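Local coordinates for cell wall surface anchor family protein (Streptococcus agalactiae, PDB 3PHS) that serves as the minor pilin GBS52 of the bacterial pilus and mediates adhesion to lung epithelial cells through an IgG-like domain, at residues 46-51 and 103-108; 51-56 and 75-80; 214-219 and 240-245. All blocks are in the same frame, centred on the assembly; numbering follows the deposited sequence.

Contact 1. Residues 46-51 and 103-108; sequences LYQLYQ and LAVKAG
Leu46 O takes the N-H of Val105 at 2.9 Å, while water 1 accepts from Leu46 N and donates to Val105 O, linking the two backbones a second time. On the face they share, Leu46 CB and CG lie near the valine. Tyr47 comes next and turns to the other face, opposite Ala104, whose CB sits 3.9 Å above the ring plane of Tyr47, shifted toward the rim, a CH-pi contact. The phenol OH of Tyr47 is hydrogen-bonded to His19 ND1. Gln48 pairs with Leu103 through both backbone bonds: Gln48 N to Leu103 O is 3.0 Å and Leu103 N to Gln48 O is 3.1 Å. Its extended side chain carries the amide across Val105, with NE2 3.4 Å from CG2 of that valine. Further along, the ring of Tyr50 offers its edge to Leu103, Tyr50 CE1 lying 3.6 Å from Leu103 CD2. A chi1 of 79° holds Leu103 CG between its own backbone N and carbonyl carbon, and the CD2 branch reaches this edge. These are the two central strands of the antiparallel sheet 76-83, 46-52, 98-106, 109-121, consistent with one layer of the Ig-like fold described for this pilin.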
# COMPACT_ATOMS: atom_id res chain seq x y z
N LEU A 46 3.96 -13.59 4.14
CA LEU A 46 2.85 -14.43 4.58
C LEU A 46 1.76 -14.50 3.53
O LEU A 46 1.17 -13.48 3.18
CB LEU A 46 2.28 -13.90 5.91
CG LEU A 46 1.08 -14.61 6.52
CD1 LEU A 46 1.29 -16.13 6.57
CD2 LEU A 46 0.89 -14.05 7.93
N TYR A 47 1.53 -15.71 3.02
CA TYR A 47 0.41 -15.99 2.11
C TYR A 47 -0.70 -16.75 2.83
O TYR A 47 -0.44 -17.64 3.65
CB TYR A 47 0.89 -16.78 0.86
CG TYR A 47 1.50 -15.87 -0.17
CD1 TYR A 47 2.86 -15.58 -0.16
CD2 TYR A 47 0.70 -15.24 -1.12
CE1 TYR A 47 3.41 -14.71 -1.11
CE2 TYR A 47 1.24 -14.35 -2.06
CZ TYR A 47 2.60 -14.10 -2.05
OH TYR A 47 3.13 -13.23 -2.98
N GLN A 48 -1.94 -16.35 2.56
CA GLN A 48 -3.08 -17.09 3.03
C GLN A 48 -3.92 -17.55 1.86
O GLN A 48 -4.11 -16.79 0.91
CB GLN A 48 -3.91 -16.25 4.00
CG GLN A 48 -3.11 -15.94 5.22
CD GLN A 48 -3.83 -15.12 6.24
OE1 GLN A 48 -3.38 -15.05 7.39
NE2 GLN A 48 -4.93 -14.50 5.85
N LEU A 49 -4.44 -18.77 1.97
CA LEU A 49 -5.30 -19.35 0.95
C LEU A 49 -6.64 -19.70 1.57
O LEU A 49 -6.69 -20.44 2.56
CB LEU A 49 -4.61 -20.57 0.31
CG LEU A 49 -3.65 -20.39 -0.88
CD1 LEU A 49 -4.39 -20.07 -2.14
CD2 LEU A 49 -2.54 -19.35 -0.67
N TYR A 50 -7.72 -19.16 1.00
CA TYR A 50 -9.09 -19.34 1.50
C TYR A 50 -9.83 -20.29 0.58
O TYR A 50 -10.00 -20.01 -0.61
CB TYR A 50 -9.79 -17.99 1.62
CG TYR A 50 -9.18 -17.16 2.73
CD1 TYR A 50 -8.00 -16.44 2.52
CD2 TYR A 50 -9.74 -17.18 4.00
CE1 TYR A 50 -7.43 -15.70 3.56
CE2 TYR A 50 -9.17 -16.46 5.05
CZ TYR A 50 -8.03 -15.71 4.82
OH TYR A 50 -7.48 -15.03 5.86
N GLN A 51 -10.20 -21.45 1.12
CA GLN A 51 -10.94 -22.45 0.35
C GLN A 51 -12.39 -21.99 0.17
O GLN A 51 -13.12 -21.83 1.15
CB GLN A 51 -10.92 -23.75 1.15
CG GLN A 51 -11.34 -25.00 0.42
CD GLN A 51 -11.17 -26.17 1.39
OE1 GLN A 51 -10.16 -26.86 1.37
NE2 GLN A 51 -12.09 -26.30 2.30
N LEU A 103 -3.91 -14.46 -1.11
CA LEU A 103 -3.43 -13.08 -0.99
C LEU A 103 -2.23 -13.05 -0.07
O LEU A 103 -2.04 -13.98 0.72
CB LEU A 103 -4.54 -12.17 -0.43
CG LEU A 103 -4.82 -12.16 1.07
CD1 LEU A 103 -5.75 -11.02 1.42
CD2 LEU A 103 -5.43 -13.47 1.50
N ALA A 104 -1.42 -12.01 -0.18
CA ALA A 104 -0.39 -11.78 0.82
C ALA A 104 -0.95 -10.86 1.90
O ALA A 104 -1.70 -9.91 1.61
CB ALA A 104 0.85 -11.14 0.19
N VAL A 105 -0.55 -11.15 3.13
CA VAL A 105 -0.99 -10.38 4.31
C VAL A 105 0.20 -9.67 4.96
O VAL A 105 1.29 -10.23 5.10
CB VAL A 105 -1.70 -11.29 5.35
CG1 VAL A 105 -2.11 -10.49 6.62
CG2 VAL A 105 -2.93 -11.92 4.74
N LYS A 106 -0.02 -8.42 5.38
CA LYS A 106 1.01 -7.68 6.11
C LYS A 106 0.33 -6.72 7.07
O LYS A 106 -0.63 -6.05 6.69
CB LYS A 106 1.88 -6.89 5.15
CG LYS A 106 3.04 -6.18 5.84
CD LYS A 106 3.45 -5.03 4.98
CE LYS A 106 4.88 -4.66 5.27
NZ LYS A 106 5.33 -3.58 4.34
N ALA A 107 0.82 -6.68 8.30
CA ALA A 107 0.25 -5.84 9.35
C ALA A 107 -1.25 -6.07 9.47
O ALA A 107 -2.05 -5.11 9.46
CB ALA A 107 0.55 -4.36 9.04
N GLY A 108 -1.64 -7.35 9.52
CA GLY A 108 -3.04 -7.75 9.73
C GLY A 108 -4.05 -7.42 8.65
O GLY A 108 -5.25 -7.50 8.89
O HOH W 1 3.90 -10.86 4.95

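Contact 2. Residues 51-56 and 75-80; sequences QLKSTE and QAQQVF
Gln51 O receives the N-H of Gln77 at 2.7 Å, nearly straight and in the carbonyl plane, and Ala76 CA also leans on the same oxygen with a C-H...O contact. The N-H of Gln51 goes instead to Gln78 O at 2.9 Å. One residue of strand 46-52 thus faces two of its neighbour, a beta bulge at the edge of an antiparallel sheet in what is probably an Ig-like domain. Gln77, where the chain turns a corner, takes up the offset; just before it, helix 69-75 delivers the chain into the edge strand.

Gln51 contributes its side chain as well. With CG anti to the backbone N (chi1 -166°) and the chain extended, it runs beside that of Gln78 in the same direction, the two amide planes 49° apart. Gln78 NE2 donates to Gln51 OE1 at 3.0 Å, arriving well off the C=O direction (114° at the oxygen). That oxygen also lies near the plane of the Phe80 ring, at its edge, and the CB and CG methylenes of Gln77 press against Gln51 NE2.

Beyond the bulge, Lys53 lays its aliphatic chain over the end of the helix, CG passing 3.4 Å from Gln75 O. It then bends at its third and fourth torsions and meets the Gln77 side chain at about a right angle. The resulting bond, Lys53 NZ to Gln77 OE1, is weak at 3.3 Å. The amide of Gln75 belongs to another partner, OE1 accepting from His63 NE2, whereas its carbonyl O receives a hydrogen from water 2, which in turn accepts the backbone N-H of Lys53, each leg 2.9 Å long.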
# COMPACT_ATOMS: atom_id res chain seq x y z
N GLN A 51 -10.20 -21.45 1.12
CA GLN A 51 -10.94 -22.45 0.35
C GLN A 51 -12.39 -21.99 0.17
O GLN A 51 -13.12 -21.83 1.15
CB GLN A 51 -10.92 -23.75 1.15
CG GLN A 51 -11.34 -25.00 0.42
CD GLN A 51 -11.17 -26.17 1.39
OE1 GLN A 51 -10.16 -26.86 1.37
NE2 GLN A 51 -12.09 -26.30 2.30
N LEU A 52 -12.82 -21.78 -1.08
CA LEU A 52 -14.18 -21.30 -1.34
C LEU A 52 -15.24 -22.34 -0.96
O LEU A 52 -15.01 -23.53 -1.11
CB LEU A 52 -14.37 -20.90 -2.81
CG LEU A 52 -14.04 -19.45 -3.17
CD1 LEU A 52 -12.56 -19.13 -2.88
CD2 LEU A 52 -14.39 -19.18 -4.62
N LYS A 53 -16.36 -21.85 -0.44
CA LYS A 53 -17.53 -22.70 -0.18
C LYS A 53 -18.49 -22.70 -1.35
O LYS A 53 -19.23 -23.66 -1.54
CB LYS A 53 -18.26 -22.24 1.09
CG LYS A 53 -17.46 -22.41 2.36
CD LYS A 53 -18.30 -22.09 3.61
CE LYS A 53 -18.75 -23.36 4.34
NZ LYS A 53 -19.39 -24.40 3.46
N SER A 54 -18.45 -21.64 -2.15
CA SER A 54 -19.41 -21.40 -3.22
C SER A 54 -18.72 -20.77 -4.41
O SER A 54 -17.78 -19.97 -4.24
CB SER A 54 -20.54 -20.48 -2.73
OG SER A 54 -21.43 -20.14 -3.78
N THR A 55 -19.16 -21.13 -5.63
CA THR A 55 -18.66 -20.47 -6.84
C THR A 55 -19.79 -19.83 -7.67
O THR A 55 -19.68 -19.74 -8.90
CB THR A 55 -17.85 -21.43 -7.74
OG1 THR A 55 -18.68 -22.51 -8.17
CG2 THR A 55 -16.63 -21.97 -7.00
N GLU A 56 -20.85 -19.39 -7.00
CA GLU A 56 -22.04 -18.87 -7.69
C GLU A 56 -21.80 -17.54 -8.40
O GLU A 56 -22.38 -17.27 -9.46
CB GLU A 56 -23.20 -18.73 -6.71
CG GLU A 56 -23.73 -20.08 -6.20
CD GLU A 56 -24.17 -20.99 -7.34
OE1 GLU A 56 -25.18 -20.66 -8.02
OE2 GLU A 56 -23.52 -22.04 -7.55
N GLN A 75 -16.46 -16.46 4.93
CA GLN A 75 -16.96 -17.09 3.70
C GLN A 75 -16.21 -18.35 3.25
O GLN A 75 -16.69 -19.06 2.36
CB GLN A 75 -17.04 -16.06 2.56
CG GLN A 75 -18.06 -14.96 2.83
CD GLN A 75 -18.42 -14.11 1.64
OE1 GLN A 75 -18.39 -14.56 0.48
NE2 GLN A 75 -18.81 -12.87 1.91
N ALA A 76 -15.04 -18.63 3.83
CA ALA A 76 -14.22 -19.78 3.45
C ALA A 76 -14.61 -21.07 4.20
O ALA A 76 -15.24 -21.00 5.25
CB ALA A 76 -12.73 -19.47 3.67
N GLN A 77 -14.22 -22.22 3.64
CA GLN A 77 -14.44 -23.56 4.24
C GLN A 77 -13.29 -24.03 5.13
O GLN A 77 -13.55 -24.59 6.20
CB GLN A 77 -14.71 -24.62 3.15
CG GLN A 77 -14.88 -26.07 3.65
CD GLN A 77 -16.32 -26.57 3.64
OE1 GLN A 77 -17.00 -26.56 2.58
NE2 GLN A 77 -16.81 -27.03 4.80
N GLN A 78 -12.05 -23.87 4.65
CA GLN A 78 -10.79 -24.12 5.35
C GLN A 78 -9.88 -22.93 4.97
O GLN A 78 -10.07 -22.32 3.91
CB GLN A 78 -10.10 -25.42 4.89
CG GLN A 78 -10.57 -26.74 5.55
CD GLN A 78 -9.66 -27.93 5.24
OE1 GLN A 78 -9.02 -28.48 6.13
NE2 GLN A 78 -9.59 -28.32 3.97
N VAL A 79 -8.93 -22.59 5.83
CA VAL A 79 -7.96 -21.53 5.58
C VAL A 79 -6.56 -22.12 5.79
O VAL A 79 -6.34 -22.89 6.73
CB VAL A 79 -8.18 -20.32 6.53
CG1 VAL A 79 -7.15 -19.20 6.27
CG2 VAL A 79 -9.62 -19.77 6.40
N PHE A 80 -5.62 -21.78 4.91
CA PHE A 80 -4.26 -22.30 5.00
C PHE A 80 -3.30 -21.13 4.94
O PHE A 80 -3.59 -20.16 4.25
CB PHE A 80 -3.96 -23.21 3.81
CG PHE A 80 -4.88 -24.41 3.72
CD1 PHE A 80 -6.16 -24.28 3.20
CD2 PHE A 80 -4.43 -25.66 4.13
CE1 PHE A 80 -7.02 -25.39 3.11
CE2 PHE A 80 -5.28 -26.78 4.04
CZ PHE A 80 -6.58 -26.63 3.53
O HOH W 2 -17.44 -19.12 -0.42

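Contact 3. Residues 214-219 and 240-245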
# COMPACT_ATOMS: atom_id res chain seq x y z
N GLY A 214 -1.62 30.86 13.64
CA GLY A 214 -2.00 31.92 12.74
C GLY A 214 -2.63 31.41 11.46
O GLY A 214 -3.19 32.19 10.70
N TYR A 215 -2.57 30.08 11.26
CA TYR A 215 -3.04 29.43 10.03
C TYR A 215 -4.11 28.38 10.27
O TYR A 215 -4.23 27.83 11.36
CB TYR A 215 -1.88 28.78 9.27
CG TYR A 215 -0.81 29.74 8.82
CD1 TYR A 215 0.29 30.01 9.63
CD2 TYR A 215 -0.91 30.38 7.58
CE1 TYR A 215 1.27 30.88 9.22
CE2 TYR A 215 0.07 31.25 7.16
CZ TYR A 215 1.15 31.50 7.98
OH TYR A 215 2.12 32.35 7.58
N GLN A 216 -4.88 28.11 9.22
CA GLN A 216 -5.94 27.11 9.24
C GLN A 216 -5.50 25.94 8.38
O GLN A 216 -4.86 26.12 7.34
CB GLN A 216 -7.21 27.64 8.61
CG GLN A 216 -8.09 28.57 9.43
CD GLN A 216 -9.31 29.01 8.62
OE1 GLN A 216 -9.36 28.81 7.40
NE2 GLN A 216 -10.30 29.59 9.28
N ILE A 217 -5.88 24.73 8.80
CA ILE A 217 -5.82 23.58 7.90
C ILE A 217 -6.96 23.73 6.87
O ILE A 217 -8.15 23.73 7.22
CB ILE A 217 -5.90 22.23 8.67
CG1 ILE A 217 -4.68 22.08 9.60
CG2 ILE A 217 -6.02 21.05 7.69
CD1 ILE A 217 -4.74 20.89 10.53
N GLY A 218 -6.59 23.90 5.60
CA GLY A 218 -7.56 24.11 4.51
C GLY A 218 -7.99 22.80 3.87
O GLY A 218 -9.18 22.50 3.77
N GLN A 219 -7.02 22.03 3.40
CA GLN A 219 -7.31 20.69 2.88
C GLN A 219 -6.74 19.65 3.84
O GLN A 219 -5.52 19.43 3.88
CB GLN A 219 -6.80 20.51 1.43
CG GLN A 219 -5.35 20.95 1.15
CD GLN A 219 -5.03 21.01 -0.36
OE1 GLN A 219 -5.41 21.96 -1.04
NE2 GLN A 219 -4.32 20.00 -0.86
N LYS A 240 -4.10 32.04 6.25
CA LYS A 240 -4.15 32.73 7.54
C LYS A 240 -5.58 32.78 8.06
O LYS A 240 -6.54 32.89 7.28
CB LYS A 240 -3.56 34.13 7.42
CG LYS A 240 -2.08 34.14 7.66
CD LYS A 240 -1.48 35.52 7.59
CE LYS A 240 0.04 35.41 7.73
NZ LYS A 240 0.48 35.07 9.12
N VAL A 241 -5.72 32.68 9.37
CA VAL A 241 -7.01 32.73 10.07
C VAL A 241 -7.68 34.09 9.80
O VAL A 241 -7.03 35.11 9.98
CB VAL A 241 -6.79 32.57 11.61
CG1 VAL A 241 -8.08 32.74 12.38
CG2 VAL A 241 -6.19 31.23 11.94
N PRO A 242 -8.97 34.09 9.38
CA PRO A 242 -9.69 35.35 9.15
C PRO A 242 -10.04 36.03 10.48
O PRO A 242 -10.29 35.34 11.48
CB PRO A 242 -10.95 34.91 8.42
CG PRO A 242 -11.20 33.51 8.88
CD PRO A 242 -9.82 32.91 9.10
N THR A 243 -10.06 37.36 10.47
CA THR A 243 -10.22 38.14 11.70
C THR A 243 -11.32 39.21 11.60
O THR A 243 -11.09 40.37 11.89
CB THR A 243 -8.90 38.75 12.12
OG1 THR A 243 -8.34 39.46 11.00
CG2 THR A 243 -7.91 37.66 12.56
N PRO A 244 -12.54 38.80 11.20
CA PRO A 244 -13.61 39.80 11.08
C PRO A 244 -14.00 40.38 12.44
O PRO A 244 -13.80 39.74 13.47
CB PRO A 244 -14.77 38.98 10.54
CG PRO A 244 -14.48 37.57 11.01
CD PRO A 244 -13.02 37.44 10.89
N LYS A 245 -14.56 41.59 12.43
CA LYS A 245 -15.09 42.21 13.64
C LYS A 245 -16.47 41.64 13.87
O LYS A 245 -17.15 41.26 12.91
CB LYS A 245 -15.17 43.73 13.49
CG LYS A 245 -13.82 44.45 13.51
CD LYS A 245 -14.00 45.93 13.22
CE LYS A 245 -12.71 46.72 13.42
NZ LYS A 245 -13.02 48.12 13.89
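Lys240 runs its aliphatic chain obliquely along the ring of Tyr215, CG approaching CE2 of that ring to 3.6 Å. Extended as far as CE, the lysine bends at its last torsion (chi4 -73°), and NZ ends 3.5 Å from the phenol OH of Tyr215. The Tyr215 side chain also touches Leu153 and Asn238.

Behind these side chains the backbones run antiparallel, Tyr215 and Lys240 forming a non-hydrogen-bonded pair with CA atoms 4.3 Å apart. Bonds on either side of the pair hold it together. One joins Gln216 to Lys239; the other runs from Val241 N to Gly214 O, 2.9 Å and nearly straight at the hydrogen, though the donor stands 30° out of the carbonyl plane. Lys240 CA adds a C-H...O contact to the same oxygen, and Val241 CG2 packs over the carbonyl at 3.4 Å from Gly214 O. Gly214 itself has phi 107°, a backbone conformation that favours a residue without CB.

The last touch comes from Gln216, whose extended side chain crosses Pro242 at about a right angle and brings NE2 to 3.4 Å from the ring CD of the proline. Beyond Pro242 the chain leaves the strand and runs on as an exposed tail. A short, weakly bonded strand, about 215-216, pairing with the closing strand 231-240 thus finishes the edge of a mixed beta sheet in the prealbumin-like domain, consistent with the Ig-like and IgG-rev folds described for this pilin.

In the fold
Contacts 1 and 2 work on one antiparallel sheet. Strand 46-52 lies between 98-106, its partner in contact 1, and the edge strand 76-83, its partner in contact 2; the two contacts share Gln51, with centres 14 Å apart. In sequence, contact 2 falls within the span that contact 1 closes, its own connection being largely the two helices 60-65 and 69-75. Contact 3 comes later, joining 214-219 of the prealbumin-like domain to the start of the C-terminal tail on the opposite side of the chain's centre, about 46 Å from contact 1 and 54 Å from contact 2, centre to centre. The pilin is thus two beta domains in series, the second releasing the C-terminal tail.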